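Local structure of RabGAP/TBC protein (Chlamydomonas reinhardtii, 4P17) at residues A[92-97]-A[171-176]; A[132-137]-A[156-161]. The protein probably acts as a GTPase-activating protein for Rab GTPases in the flagellum. All coordinates share one frame; numbering follows the deposited sequence. Where two conformers were deposited one is given.

Contact 1: A[92-97]-A[171-176]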
loop_
_atom_site.group_PDB
_atom_site.type_symbol
_atom_site.label_atom_id
_atom_site.label_comp_id
_atom_site.label_asym_id
_atom_site.label_seq_id
_atom_site.Cartn_x
_atom_site.Cartn_y
_atom_site.Cartn_z
ATOM N N ALA A 92 -22.888 -15.278 -4.324
ATOM C CA ALA A 92 -22.990 -13.824 -4.551
ATOM C C ALA A 92 -23.362 -13.054 -3.289
ATOM O O ALA A 92 -23.100 -11.854 -3.181
ATOM C CB ALA A 92 -23.988 -13.529 -5.648
ATOM N N ASN A 93 -23.973 -13.745 -2.330
ATOM C CA ASN A 93 -24.426 -13.097 -1.100
ATOM C C ASN A 93 -23.411 -13.276 0.021
ATOM O O ASN A 93 -23.703 -12.969 1.170
ATOM C CB ASN A 93 -25.785 -13.654 -0.654
ATOM C CG ASN A 93 -25.717 -15.109 -0.278
ATOM O OD1 ASN A 93 -24.759 -15.805 -0.620
ATOM N ND2 ASN A 93 -26.743 -15.592 0.434
ATOM N N TYR A 94 -22.224 -13.777 -0.321
ATOM C CA TYR A 94 -21.248 -14.174 0.692
ATOM C C TYR A 94 -20.767 -12.996 1.525
ATOM O O TYR A 94 -20.752 -13.076 2.748
ATOM C CB TYR A 94 -20.048 -14.885 0.043
ATOM C CG TYR A 94 -19.038 -15.417 1.035
ATOM C CD1 TYR A 94 -19.206 -16.652 1.648
ATOM C CD2 TYR A 94 -17.903 -14.673 1.356
ATOM C CE1 TYR A 94 -18.277 -17.135 2.555
ATOM C CE2 TYR A 94 -16.975 -15.134 2.249
ATOM C CZ TYR A 94 -17.161 -16.371 2.847
ATOM O OH TYR A 94 -16.221 -16.821 3.710
ATOM N N TYR A 95 -20.375 -11.903 0.884
ATOM C CA TYR A 95 -19.891 -10.759 1.635
ATOM C C TYR A 95 -20.977 -10.287 2.618
ATOM O O TYR A 95 -20.713 -10.080 3.796
ATOM C CB TYR A 95 -19.444 -9.616 0.688
ATOM C CG TYR A 95 -19.148 -8.346 1.436
ATOM C CD1 TYR A 95 -18.084 -8.271 2.336
ATOM C CD2 TYR A 95 -19.966 -7.217 1.282
ATOM C CE1 TYR A 95 -17.837 -7.093 3.062
ATOM C CE2 TYR A 95 -19.721 -6.047 2.003
ATOM C CZ TYR A 95 -18.652 -5.994 2.880
ATOM O OH TYR A 95 -18.410 -4.846 3.580
ATOM N N SER A 96 -22.211 -10.163 2.147
ATOM C CA SER A 96 -23.294 -9.678 3.000
ATOM C C SER A 96 -23.520 -10.604 4.202
ATOM O O SER A 96 -23.853 -10.132 5.294
ATOM C CB SER A 96 -24.581 -9.531 2.187
ATOM O OG SER A 96 -25.142 -10.791 1.893
ATOM N N ILE A 97 -23.311 -11.910 4.007
ATOM C CA ILE A 97 -23.415 -12.874 5.109
ATOM C C ILE A 97 -22.291 -12.623 6.106
ATOM O O ILE A 97 -22.504 -12.632 7.308
ATOM C CB ILE A 97 -23.350 -14.338 4.621
ATOM C CG1 ILE A 97 -24.642 -14.709 3.886
ATOM C CG2 ILE A 97 -23.184 -15.302 5.799
ATOM C CD1 ILE A 97 -24.548 -15.967 3.061
ATOM N N ALA A 171 -15.604 -4.924 -2.989
ATOM C CA ALA A 171 -14.320 -4.994 -3.696
ATOM C C ALA A 171 -13.152 -4.949 -2.700
ATOM O O ALA A 171 -12.180 -5.687 -2.795
ATOM C CB ALA A 171 -14.206 -3.860 -4.688
ATOM N N ALA A 172 -13.255 -4.040 -1.774
ATOM C CA ALA A 172 -12.219 -3.884 -0.764
ATOM C C ALA A 172 -12.082 -5.151 0.067
ATOM O O ALA A 172 -10.980 -5.602 0.346
ATOM C CB ALA A 172 -12.533 -2.672 0.092
ATOM N N PHE A 173 -13.210 -5.768 0.424
ATOM C CA PHE A 173 -13.191 -7.039 1.118
ATOM C C PHE A 173 -12.459 -8.151 0.330
ATOM O O PHE A 173 -11.642 -8.872 0.866
ATOM C CB PHE A 173 -14.631 -7.473 1.423
ATOM C CG PHE A 173 -14.729 -8.855 1.994
ATOM C CD1 PHE A 173 -14.636 -9.063 3.370
ATOM C CD2 PHE A 173 -14.961 -9.939 1.156
ATOM C CE1 PHE A 173 -14.748 -10.331 3.901
ATOM C CE2 PHE A 173 -15.041 -11.231 1.669
ATOM C CZ PHE A 173 -14.961 -11.426 3.032
ATOM N N TRP A 174 -12.721 -8.269 -0.965
ATOM C CA TRP A 174 -12.104 -9.340 -1.720
ATOM C C TRP A 174 -10.611 -9.030 -2.012
ATOM O O TRP A 174 -9.775 -9.946 -2.069
ATOM C CB TRP A 174 -12.907 -9.600 -2.999
ATOM C CG TRP A 174 -14.191 -10.279 -2.674
ATOM C CD1 TRP A 174 -15.455 -9.794 -2.837
ATOM C CD2 TRP A 174 -14.334 -11.590 -2.113
ATOM N NE1 TRP A 174 -16.385 -10.738 -2.426
ATOM C CE2 TRP A 174 -15.719 -11.837 -1.961
ATOM C CE3 TRP A 174 -13.428 -12.576 -1.724
ATOM C CZ2 TRP A 174 -16.209 -13.038 -1.437
ATOM C CZ3 TRP A 174 -13.908 -13.748 -1.172
ATOM C CH2 TRP A 174 -15.292 -13.974 -1.047
ATOM N N LEU A 175 -10.271 -7.755 -2.126
ATOM C CA LEU A 175 -8.860 -7.377 -2.327
ATOM C C LEU A 175 -8.058 -7.630 -1.046
ATOM O O LEU A 175 -6.923 -8.103 -1.104
ATOM C CB LEU A 175 -8.740 -5.920 -2.779
ATOM C CG LEU A 175 -7.344 -5.411 -3.173
ATOM C CD1 LEU A 175 -6.804 -6.048 -4.475
ATOM C CD2 LEU A 175 -7.400 -3.903 -3.364
ATOM N N LEU A 176 -8.645 -7.313 0.106
ATOM C CA LEU A 176 -8.034 -7.612 1.388
ATOM C C LEU A 176 -7.819 -9.142 1.516
ATOM O O LEU A 176 -6.764 -9.603 1.933
ATOM C CB LEU A 176 -8.910 -7.075 2.519
ATOM C CG LEU A 176 -8.378 -7.325 3.934
ATOM C CD1 LEU A 176 -7.057 -6.573 4.189
ATOM C CD2 LEU A 176 -9.426 -6.931 4.957
#
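One face of the Phe173 ring is met by Tyr95, whose CD1 sits 3.4 Å from Phe173 CG, displaced toward the rim; the edge of the same ring takes Trp174 CE2 in its plane. Trp174 in turn has Phe173 CE2 over the centre of one face. These rings form an aromatic cluster of the all-helical TBC domain, joining the start of helix 94-102 to helix 169-183. The Tyr95 and Phe173 side chains run past each other in opposite directions, with ring planes at 52°, an oblique pairing. Tyr94 meets the indole obliquely: its CD2 lies 3.6 Å from CH2 of Trp174, and the two side chains cross nearly at right angles. CG of Tyr94 is trans to the backbone N (chi1 -176°), which carries the phenol toward the Trp174 benzo ring, while CZ of Phe173 comes in at the edge of the phenol, 4.3 Å from Tyr94 CE2. Two polar ends have partners beyond the segments: Tyr94 OH bonds to His144 ND1, and Trp174 NE1 to Glu170 OE2. In the first helical turn, Asn93 O accepts from both Ile97 N and Ser96 OG, the latter at 2.7 Å and tilted from the carbonyl plane.

Contact 2: A[132-137]-A[156-161]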
loop_
_atom_site.group_PDB
_atom_site.type_symbol
_atom_site.label_atom_id
_atom_site.label_comp_id
_atom_site.label_asym_id
_atom_site.label_seq_id
_atom_site.Cartn_x
_atom_site.Cartn_y
_atom_site.Cartn_z
ATOM N N ALA A 132 -18.345 3.717 8.983
ATOM C CA ALA A 132 -19.218 2.526 9.036
ATOM C C ALA A 132 -18.833 1.550 7.960
ATOM O O ALA A 132 -18.774 0.351 8.196
ATOM C CB ALA A 132 -20.667 2.897 8.915
ATOM N N ALA A 133 -18.520 2.074 6.785
ATOM C CA ALA A 133 -18.069 1.245 5.670
ATOM C C ALA A 133 -16.788 0.513 5.991
ATOM O O ALA A 133 -16.664 -0.683 5.775
ATOM C CB ALA A 133 -17.876 2.113 4.433
ATOM N N LEU A 134 -15.843 1.232 6.573
ATOM C CA LEU A 134 -14.557 0.654 6.895
ATOM C C LEU A 134 -14.736 -0.421 7.958
ATOM O O LEU A 134 -14.130 -1.493 7.918
ATOM C CB LEU A 134 -13.624 1.767 7.340
ATOM C CG LEU A 134 -12.187 1.400 7.694
ATOM C CD1 LEU A 134 -11.223 2.379 7.063
ATOM C CD2 LEU A 134 -12.066 1.422 9.164
ATOM N N CYS A 135 -15.615 -0.152 8.901
ATOM C CA CYS A 135 -15.866 -1.111 9.968
ATOM C C CYS A 135 -16.535 -2.365 9.404
ATOM O O CYS A 135 -16.183 -3.481 9.781
ATOM C CB CYS A 135 -16.722 -0.488 11.071
ATOM S SG CYS A 135 -15.812 0.660 12.130
ATOM N N ARG A 136 -17.485 -2.184 8.496
ATOM C CA ARG A 136 -18.166 -3.324 7.890
ATOM C C ARG A 136 -17.177 -4.257 7.203
ATOM O O ARG A 136 -17.174 -5.455 7.434
ATOM C CB ARG A 136 -19.223 -2.850 6.895
ATOM C CG ARG A 136 -20.537 -2.490 7.559
ATOM C CD ARG A 136 -21.679 -2.337 6.539
ATOM N NE ARG A 136 -21.397 -1.301 5.561
ATOM C CZ ARG A 136 -21.725 -0.023 5.710
ATOM N NH1 ARG A 136 -22.345 0.402 6.803
ATOM N NH2 ARG A 136 -21.426 0.846 4.763
ATOM N N VAL A 137 -16.268 -3.693 6.419
ATOM C CA VAL A 137 -15.311 -4.541 5.706
ATOM C C VAL A 137 -14.434 -5.311 6.677
ATOM O O VAL A 137 -14.187 -6.517 6.502
ATOM C CB VAL A 137 -14.443 -3.698 4.781
ATOM C CG1 VAL A 137 -13.293 -4.533 4.174
ATOM C CG2 VAL A 137 -15.306 -3.103 3.705
ATOM N N THR A 156 -5.854 1.069 8.207
ATOM C CA THR A 156 -5.513 2.076 7.212
ATOM C C THR A 156 -5.389 1.449 5.807
ATOM O O THR A 156 -5.682 2.090 4.807
ATOM C CB THR A 156 -4.207 2.860 7.595
ATOM O OG1 THR A 156 -3.115 1.960 7.774
ATOM C CG2 THR A 156 -4.426 3.679 8.896
ATOM N N ILE A 157 -5.006 0.179 5.723
ATOM C CA ILE A 157 -5.038 -0.529 4.436
ATOM C C ILE A 157 -6.444 -0.520 3.820
ATOM O O ILE A 157 -6.650 -0.163 2.678
ATOM C CB ILE A 157 -4.551 -1.985 4.604
ATOM C CG1 ILE A 157 -3.066 -1.991 4.984
ATOM C CG2 ILE A 157 -4.725 -2.776 3.298
ATOM C CD1 ILE A 157 -2.506 -3.342 5.295
ATOM N N VAL A 158 -7.448 -0.906 4.589
ATOM C CA VAL A 158 -8.769 -0.985 4.022
ATOM C C VAL A 158 -9.314 0.407 3.743
ATOM O O VAL A 158 -10.084 0.600 2.792
ATOM C CB VAL A 158 -9.720 -1.770 4.942
ATOM C CG1 VAL A 158 -11.187 -1.553 4.509
ATOM C CG2 VAL A 158 -9.345 -3.196 4.920
ATOM N N GLY A 159 -8.889 1.384 4.547
ATOM C CA GLY A 159 -9.278 2.759 4.337
ATOM C C GLY A 159 -8.788 3.234 2.984
ATOM O O GLY A 159 -9.525 3.833 2.216
ATOM N N LEU A 160 -7.530 2.953 2.660
ATOM C CA LEU A 160 -7.028 3.380 1.369
ATOM C C LEU A 160 -7.605 2.531 0.270
ATOM O O LEU A 160 -7.823 3.024 -0.818
ATOM C CB LEU A 160 -5.491 3.363 1.332
ATOM C CG LEU A 160 -4.800 4.691 1.024
ATOM C CD1 LEU A 160 -5.234 5.793 1.945
ATOM C CD2 LEU A 160 -3.282 4.476 1.160
ATOM N N MET A 161 -7.878 1.252 0.541
ATOM C CA MET A 161 -8.536 0.436 -0.458
ATOM C C MET A 161 -9.912 1.016 -0.797
ATOM O O MET A 161 -10.259 1.151 -1.974
ATOM C CB MET A 161 -8.682 -1.000 0.020
ATOM C CG MET A 161 -7.417 -1.805 -0.007
ATOM S SD MET A 161 -7.902 -3.474 0.492
ATOM C CE MET A 161 -6.306 -4.314 0.423
#
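Val137 and Val158 meet methyl to methyl, CG1 to CG1 at 3.7 Å, where helix 128-144 packs on helix 153-164 in the helical core of the TBC domain. CG1 of Val158 also lies 3.9 Å from CB of Val137. In both valines CG1 stands trans to the backbone N, and these are the branches that touch. Leu134 flanks the pair more loosely, its CG 4.5 Å from CG1 of Val158.

Side chain against backbone is the second kind of contact. Leu134 extends one methyl onto the bare main chain of Gly159: Leu134 CD1 lies tightly against Gly159 CA at 3.4 Å and is 3.6 Å from Gly159 N. Leu134 and Gly159 also have the nearest CA atoms, 6.2 Å apart, whereas the segment axes approach to 9.8 Å at 119° between their directions.

Polar partners come from beyond the two segments: Arg136 makes a salt bridge with Glu169, and Thr156 OG1 bonds to Ser238 OG. With four buried residues meeting through carbon-rich surfaces, the join between the segments probably owes its hold mainly to close fit and the burial of apolar surface, and the glycine lets the leucine methyl come right down to the helix backbone.

In the fold
The two contacts lie with centres about 12 Å apart, on the same side of the chain's centre and both within the Rab-GTPase-TBC domain. Along the chain the order is 92-97, 132-137, 156-161, 171-176, so contact 2 falls between the two halves of contact 1, and helices 153-164 and 169-183 are consecutive. The contacts touch directly: Tyr95 OH packs on Val137 CG2 at 3.6 Å and Leu176 CD2 on Val158 CG2 at 3.7 Å. Helices 94-102, 128-144, 153-164 and 169-183 thus pack together as one buried, mostly apolar bundle of the domain, with the centre of contact 1 farther from the chain's centre, about 20 Å against 13 Å.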